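Beta-lactamase (Klebsiella pneumoniae, PDB 6KBY) probably hydrolyses beta-lactam antibiotics to substituted beta-amino acids as a class C beta-lactamase, and binds adenosine monophosphate. Local coordinates at residues A[38-43]-A[236-241]; A[314-319]-A[335-340]. All coordinates share one frame; numbering follows the deposited sequence.

Contact 1 of 2, residues A[38-43]-A[236-241]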
loop_
_atom_site.group_PDB
_atom_site.type_symbol
_atom_site.label_atom_id
_atom_site.label_comp_id
_atom_site.label_asym_id
_atom_site.label_seq_id
_atom_site.Cartn_x
_atom_site.Cartn_y
_atom_site.Cartn_z
ATOM N N ALA A 38 -1.174 13.773 -5.865
ATOM C CA ALA A 38 -2.388 13.644 -6.650
ATOM C C ALA A 38 -3.570 13.683 -5.697
ATOM O O ALA A 38 -3.567 12.981 -4.675
ATOM C CB ALA A 38 -2.381 12.324 -7.423
ATOM N N VAL A 39 -4.569 14.499 -6.031
ATOM C CA VAL A 39 -5.768 14.672 -5.220
ATOM C C VAL A 39 -6.987 14.435 -6.100
ATOM O O VAL A 39 -7.037 14.907 -7.242
ATOM C CB VAL A 39 -5.825 16.097 -4.620
ATOM C CG1 VAL A 39 -7.132 16.342 -3.887
ATOM C CG2 VAL A 39 -4.639 16.337 -3.697
ATOM N N THR A 40 -7.974 13.718 -5.572
ATOM C CA THR A 40 -9.287 13.638 -6.197
ATOM C C THR A 40 -10.349 14.148 -5.233
ATOM O O THR A 40 -10.321 13.840 -4.037
ATOM C CB THR A 40 -9.620 12.214 -6.694
ATOM O OG1 THR A 40 -10.841 12.246 -7.442
ATOM C CG2 THR A 40 -9.768 11.219 -5.539
ATOM N N VAL A 41 -11.267 14.954 -5.759
ATOM C CA VAL A 41 -12.441 15.410 -5.016
ATOM C C VAL A 41 -13.458 15.910 -6.030
ATOM O O VAL A 41 -13.092 16.480 -7.062
ATOM C CB VAL A 41 -12.083 16.488 -3.961
ATOM C CG1 VAL A 41 -11.411 17.692 -4.610
ATOM C CG2 VAL A 41 -13.322 16.921 -3.191
ATOM N N ASN A 42 -14.742 15.677 -5.743
ATOM C CA ASN A 42 -15.832 16.112 -6.617
ATOM C C ASN A 42 -15.704 15.512 -8.017
ATOM O O ASN A 42 -16.132 16.112 -9.007
ATOM C CB ASN A 42 -15.943 17.640 -6.665
ATOM C CG ASN A 42 -17.275 18.118 -7.219
ATOM O OD1 ASN A 42 -18.313 17.487 -7.018
ATOM N ND2 ASN A 42 -17.245 19.244 -7.929
ATOM N N GLY A 43 -15.120 14.322 -8.112
ATOM C CA GLY A 43 -14.935 13.667 -9.390
ATOM C C GLY A 43 -13.827 14.232 -10.249
ATOM O O GLY A 43 -13.669 13.790 -11.392
ATOM N N ASP A 236 -1.433 6.894 -11.912
ATOM C CA ASP A 236 -1.923 5.521 -11.806
ATOM C C ASP A 236 -2.452 5.232 -10.409
ATOM O O ASP A 236 -3.480 4.563 -10.254
ATOM C CB ASP A 236 -0.830 4.513 -12.165
ATOM C CG ASP A 236 -0.831 4.132 -13.637
ATOM O OD1 ASP A 236 -1.396 4.881 -14.468
ATOM O OD2 ASP A 236 -0.239 3.079 -13.966
ATOM N N LEU A 237 -1.754 5.704 -9.375
ATOM C CA LEU A 237 -2.254 5.471 -8.026
ATOM C C LEU A 237 -3.530 6.246 -7.749
ATOM O O LEU A 237 -4.380 5.771 -6.993
ATOM C CB LEU A 237 -1.195 5.789 -6.981
ATOM C CG LEU A 237 -0.103 4.736 -6.847
ATOM C CD1 LEU A 237 0.958 5.219 -5.867
ATOM C CD2 LEU A 237 -0.666 3.385 -6.408
ATOM N N LEU A 238 -3.695 7.429 -8.342
ATOM C CA LEU A 238 -4.968 8.116 -8.164
ATOM C C LEU A 238 -6.098 7.332 -8.817
ATOM O O LEU A 238 -7.211 7.272 -8.281
ATOM C CB LEU A 238 -4.903 9.546 -8.693
ATOM C CG LEU A 238 -6.051 10.452 -8.229
ATOM C CD1 LEU A 238 -6.000 10.675 -6.720
ATOM C CD2 LEU A 238 -6.032 11.776 -8.975
ATOM N N ARG A 239 -5.831 6.712 -9.969
ATOM C CA ARG A 239 -6.829 5.835 -10.573
ATOM C C ARG A 239 -7.168 4.673 -9.642
ATOM O O ARG A 239 -8.338 4.313 -9.476
ATOM C CB ARG A 239 -6.324 5.324 -11.922
ATOM C CG ARG A 239 -7.335 4.467 -12.648
ATOM C CD ARG A 239 -6.911 4.084 -14.060
ATOM N NE ARG A 239 -7.853 3.110 -14.596
ATOM C CZ ARG A 239 -8.982 3.428 -15.220
ATOM N NH1 ARG A 239 -9.308 4.702 -15.412
ATOM N NH2 ARG A 239 -9.792 2.470 -15.653
ATOM N N TYR A 240 -6.149 4.095 -9.005
ATOM C CA TYR A 240 -6.354 3.017 -8.037
ATOM C C TYR A 240 -7.228 3.486 -6.884
ATOM O O TYR A 240 -8.117 2.753 -6.425
ATOM C CB TYR A 240 -4.986 2.593 -7.522
ATOM C CG TYR A 240 -4.864 1.418 -6.578
ATOM C CD1 TYR A 240 -5.355 0.157 -6.905
ATOM C CD2 TYR A 240 -4.145 1.555 -5.400
ATOM C CE1 TYR A 240 -5.161 -0.927 -6.062
ATOM C CE2 TYR A 240 -3.945 0.489 -4.557
ATOM C CZ TYR A 240 -4.455 -0.751 -4.892
ATOM O OH TYR A 240 -4.240 -1.840 -4.075
ATOM N N VAL A 241 -6.988 4.705 -6.400
ATOM C CA VAL A 241 -7.814 5.263 -5.332
ATOM C C VAL A 241 -9.256 5.441 -5.802
ATOM O O VAL A 241 -10.206 5.068 -5.104
ATOM C CB VAL A 241 -7.192 6.576 -4.823
ATOM C CG1 VAL A 241 -8.169 7.341 -3.937
ATOM C CG2 VAL A 241 -5.893 6.286 -4.078
#
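Leu-238, projecting from the helix, lays its forked end over the strand at Ala-38 to Thr-40, and nearly all of this contact depends on it. Its first torsion (chi1 -165°, CG anti to the backbone N) sends the branch toward the strand, where the two methyls land at different points. CD1 lies across two successive peptides, 3.9 Å from Ala-38 O and 3.8 Å from Thr-40 N. CD2 comes to 3.7 Å from Val-39 O and also touches the methyl of Ala-38. Nearer the helix backbone, Leu-238 CB meets Ala-38 CB at 4.0 Å; the short alanine side chain is consistent with the close approach of the main chains here, 6.3 Å from Ala-38 CA to Leu-238 CA. Thr-40 points to the same side of the strand as Ala-38 and crosses the leucine at a slant. Its CB lies 3.9 Å from Leu-238 CD1, while CG2 extends to a loose contact with Val-241 CG1. The hydroxyl of Thr-40 is hydrogen-bonded with Asn-45 OD1 and Lys-44 O, in the strand that follows, so the threonine offers carbon to the helix. No hydrogen bond joins the segments; the contact is buried van der Waals packing, of leucine methyls on both side chains and strand peptides. The axes of the two short segments approach to 8.6 Å, at 30° to each other. Tyr-240 stacks on Phe-76 of helix 72-86, so helix 234-244 also packs against that helix. Such near-parallel packing of a helix on the antiparallel sheet is characteristic of the alpha/beta domain of serine beta-lactamases.

Contact 2 of 2, residues A[314-319]-A[335-340]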
loop_
_atom_site.group_PDB
_atom_site.type_symbol
_atom_site.label_atom_id
_atom_site.label_comp_id
_atom_site.label_asym_id
_atom_site.label_seq_id
_atom_site.Cartn_x
_atom_site.Cartn_y
_atom_site.Cartn_z
ATOM N N GLN A 314 -16.821 0.107 4.416
ATOM C CA GLN A 314 -17.564 1.274 4.870
ATOM C C GLN A 314 -17.267 2.482 4.000
ATOM O O GLN A 314 -16.212 2.583 3.364
ATOM C CB GLN A 314 -17.185 1.641 6.308
ATOM C CG GLN A 314 -17.582 0.623 7.346
ATOM C CD GLN A 314 -19.076 0.415 7.384
ATOM O OE1 GLN A 314 -19.852 1.373 7.496
ATOM N NE2 GLN A 314 -19.496 -0.841 7.281
ATOM N N GLU A 315 -18.211 3.422 4.016
ATOM C CA GLU A 315 -17.993 4.747 3.449
ATOM C C GLU A 315 -17.407 5.719 4.467
ATOM O O GLU A 315 -16.503 6.498 4.136
ATOM C CB GLU A 315 -19.305 5.315 2.906
ATOM C CG GLU A 315 -20.002 4.416 1.906
ATOM C CD GLU A 315 -19.146 4.082 0.702
ATOM O OE1 GLU A 315 -18.752 5.015 -0.020
ATOM O OE2 GLU A 315 -18.859 2.880 0.481
ATOM N N ASN A 316 -17.905 5.682 5.699
ATOM C CA ASN A 316 -17.600 6.695 6.710
ATOM C C ASN A 316 -16.308 6.397 7.461
ATOM O O ASN A 316 -16.270 6.381 8.689
ATOM C CB ASN A 316 -18.778 6.834 7.667
ATOM C CG ASN A 316 -20.019 7.394 6.985
ATOM O OD1 ASN A 316 -19.915 8.229 6.086
ATOM N ND2 ASN A 316 -21.196 6.935 7.404
ATOM N N VAL A 317 -15.224 6.184 6.718
ATOM C CA VAL A 317 -13.934 5.824 7.289
ATOM C C VAL A 317 -12.821 6.485 6.489
ATOM O O VAL A 317 -12.988 6.851 5.324
ATOM C CB VAL A 317 -13.703 4.294 7.333
ATOM C CG1 VAL A 317 -14.675 3.617 8.290
ATOM C CG2 VAL A 317 -13.817 3.697 5.948
ATOM N N TRP A 318 -11.663 6.613 7.144
ATOM C CA TRP A 318 -10.416 7.061 6.538
ATOM C C TRP A 318 -9.584 5.807 6.296
ATOM O O TRP A 318 -9.166 5.140 7.249
ATOM C CB TRP A 318 -9.712 7.998 7.520
ATOM C CG TRP A 318 -8.366 8.508 7.110
ATOM C CD1 TRP A 318 -7.190 7.810 7.069
ATOM C CD2 TRP A 318 -8.048 9.850 6.731
ATOM N NE1 TRP A 318 -6.165 8.636 6.660
ATOM C CE2 TRP A 318 -6.667 9.894 6.453
ATOM C CE3 TRP A 318 -8.800 11.019 6.594
ATOM C CZ2 TRP A 318 -6.025 11.065 6.043
ATOM C CZ3 TRP A 318 -8.160 12.181 6.189
ATOM C CH2 TRP A 318 -6.787 12.192 5.917
ATOM N N ILE A 319 -9.392 5.457 5.030
ATOM C CA ILE A 319 -8.632 4.274 4.637
ATOM C C ILE A 319 -7.263 4.739 4.171
ATOM O O ILE A 319 -7.150 5.733 3.440
ATOM C CB ILE A 319 -9.366 3.506 3.519
ATOM C CG1 ILE A 319 -10.804 3.190 3.941
ATOM C CG2 ILE A 319 -8.593 2.237 3.157
ATOM C CD1 ILE A 319 -11.608 2.451 2.885
ATOM N N VAL A 335 -11.258 8.799 1.721
ATOM C CA VAL A 335 -12.483 8.745 2.506
ATOM C C VAL A 335 -13.634 8.504 1.543
ATOM O O VAL A 335 -14.095 9.428 0.870
ATOM C CB VAL A 335 -12.695 10.047 3.301
ATOM C CG1 VAL A 335 -13.988 9.979 4.093
ATOM C CG2 VAL A 335 -11.510 10.334 4.217
ATOM N N PRO A 336 -14.119 7.263 1.437
ATOM C CA PRO A 336 -15.125 6.979 0.394
ATOM C C PRO A 336 -16.387 7.822 0.506
ATOM O O PRO A 336 -16.937 8.244 -0.520
ATOM C CB PRO A 336 -15.381 5.474 0.550
ATOM C CG PRO A 336 -14.091 4.946 1.149
ATOM C CD PRO A 336 -13.637 6.035 2.095
ATOM N N ALA A 337 -16.831 8.133 1.726
ATOM C CA ALA A 337 -18.050 8.923 1.895
ATOM C C ALA A 337 -17.927 10.300 1.267
ATOM O O ALA A 337 -18.938 10.896 0.872
ATOM C CB ALA A 337 -18.356 9.091 3.379
ATOM N N LYS A 338 -16.714 10.831 1.186
ATOM C CA LYS A 338 -16.477 12.147 0.625
ATOM C C LYS A 338 -15.903 12.085 -0.782
ATOM O O LYS A 338 -15.649 13.136 -1.376
ATOM C CB LYS A 338 -15.554 12.947 1.550
ATOM C CG LYS A 338 -16.094 13.114 2.968
ATOM C CD LYS A 338 -17.498 13.708 2.987
ATOM C CE LYS A 338 -17.982 13.908 4.411
ATOM N NZ LYS A 338 -19.413 14.324 4.458
ATOM N N LYS A 339 -15.719 10.886 -1.329
ATOM C CA LYS A 339 -15.088 10.684 -2.631
ATOM C C LYS A 339 -13.839 11.546 -2.767
ATOM O O LYS A 339 -13.594 12.208 -3.781
ATOM C CB LYS A 339 -16.063 10.884 -3.789
ATOM C CG LYS A 339 -17.328 10.043 -3.698
ATOM C CD LYS A 339 -17.097 8.547 -3.884
ATOM C CE LYS A 339 -18.429 7.813 -3.792
ATOM N NZ LYS A 339 -18.341 6.377 -4.169
ATOM N N MET A 340 -13.040 11.552 -1.714
ATOM C CA MET A 340 -11.817 12.325 -1.740
ATOM C C MET A 340 -10.646 11.424 -1.400
ATOM O O MET A 340 -10.768 10.482 -0.608
ATOM C CB MET A 340 -11.874 13.534 -0.833
ATOM C CG MET A 340 -11.951 13.221 0.609
ATOM S SD MET A 340 -12.043 14.740 1.563
ATOM C CE MET A 340 -13.267 15.699 0.700
HETATM O O HOH W 1 -17.165 4.663 -2.254
HETATM O O HOH W 2 -19.921 7.337 -0.469
HETATM O O HOH W 3 -20.651 5.318 -2.787
#
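Ala-337 N donates to Glu-315 O, the one direct hydrogen bond between the segments (2.9 Å). It is bent, 140° at the hydrogen, and the donor stands above the carbonyl plane. The same oxygen receives a weak bond from Val-317 N, which closes an inverse gamma turn centred on Asn-316. The carboxylate of Glu-315 folds back over Pro-336, its chain bent at chi2 (-58°), but stops 4.4 Å short of Lys-339 NZ, measured from OE1. Water fills the gap: one molecule donates a hydrogen bond to Glu-315 OE1 and accepts one from Lys-339 NZ, 2.8 Å from each, and another joins OE1 to Pro-336 O. The lysine is also bonded to Met-245 O. Deeper in, Val-317 O is buried without a conventional partner; a CA-H contact from Val-335 CA at 3.4 Å faces it, beside Pro-336 CD. Packing closes the inner end, with Val-335 CG2 slanting against Trp-318 CE3 (3.7 Å) and Ile-319 CD1 meeting Pro-336 CG (3.9 Å) nearly at right angles. The 3-10 turn 336-338 and a G1 beta bulge, in which Lys-339 and Met-340 both face Val-335, connect antiparallel strands 328-335 and 340-346 as a beta-hairpin, here leaning on the entry to strand 317-325.

Overall arrangement
Both segments of contact 1 precede those of contact 2 in the sequence, yet the centres of the two contacts lie only about 13 Å apart, on one antiparallel sheet. Strand 340-346 links them: it pairs with strand 34-41 of contact 1 and leaves the hairpin turn of contact 2, and Thr-40 O packs on Met-340 CB at 3.6 Å. Contact 1 packs helix 234-244 on a face of the sheet; contact 2 joins the start of strand 317-325 to the hairpin turn after strand 328-335. The nucleotide pocket is remote from both, its Gly-323 to Thr-325 sitting farther along strand 317-325. Both are packing within the sheet-containing part of the fold, away from that pocket.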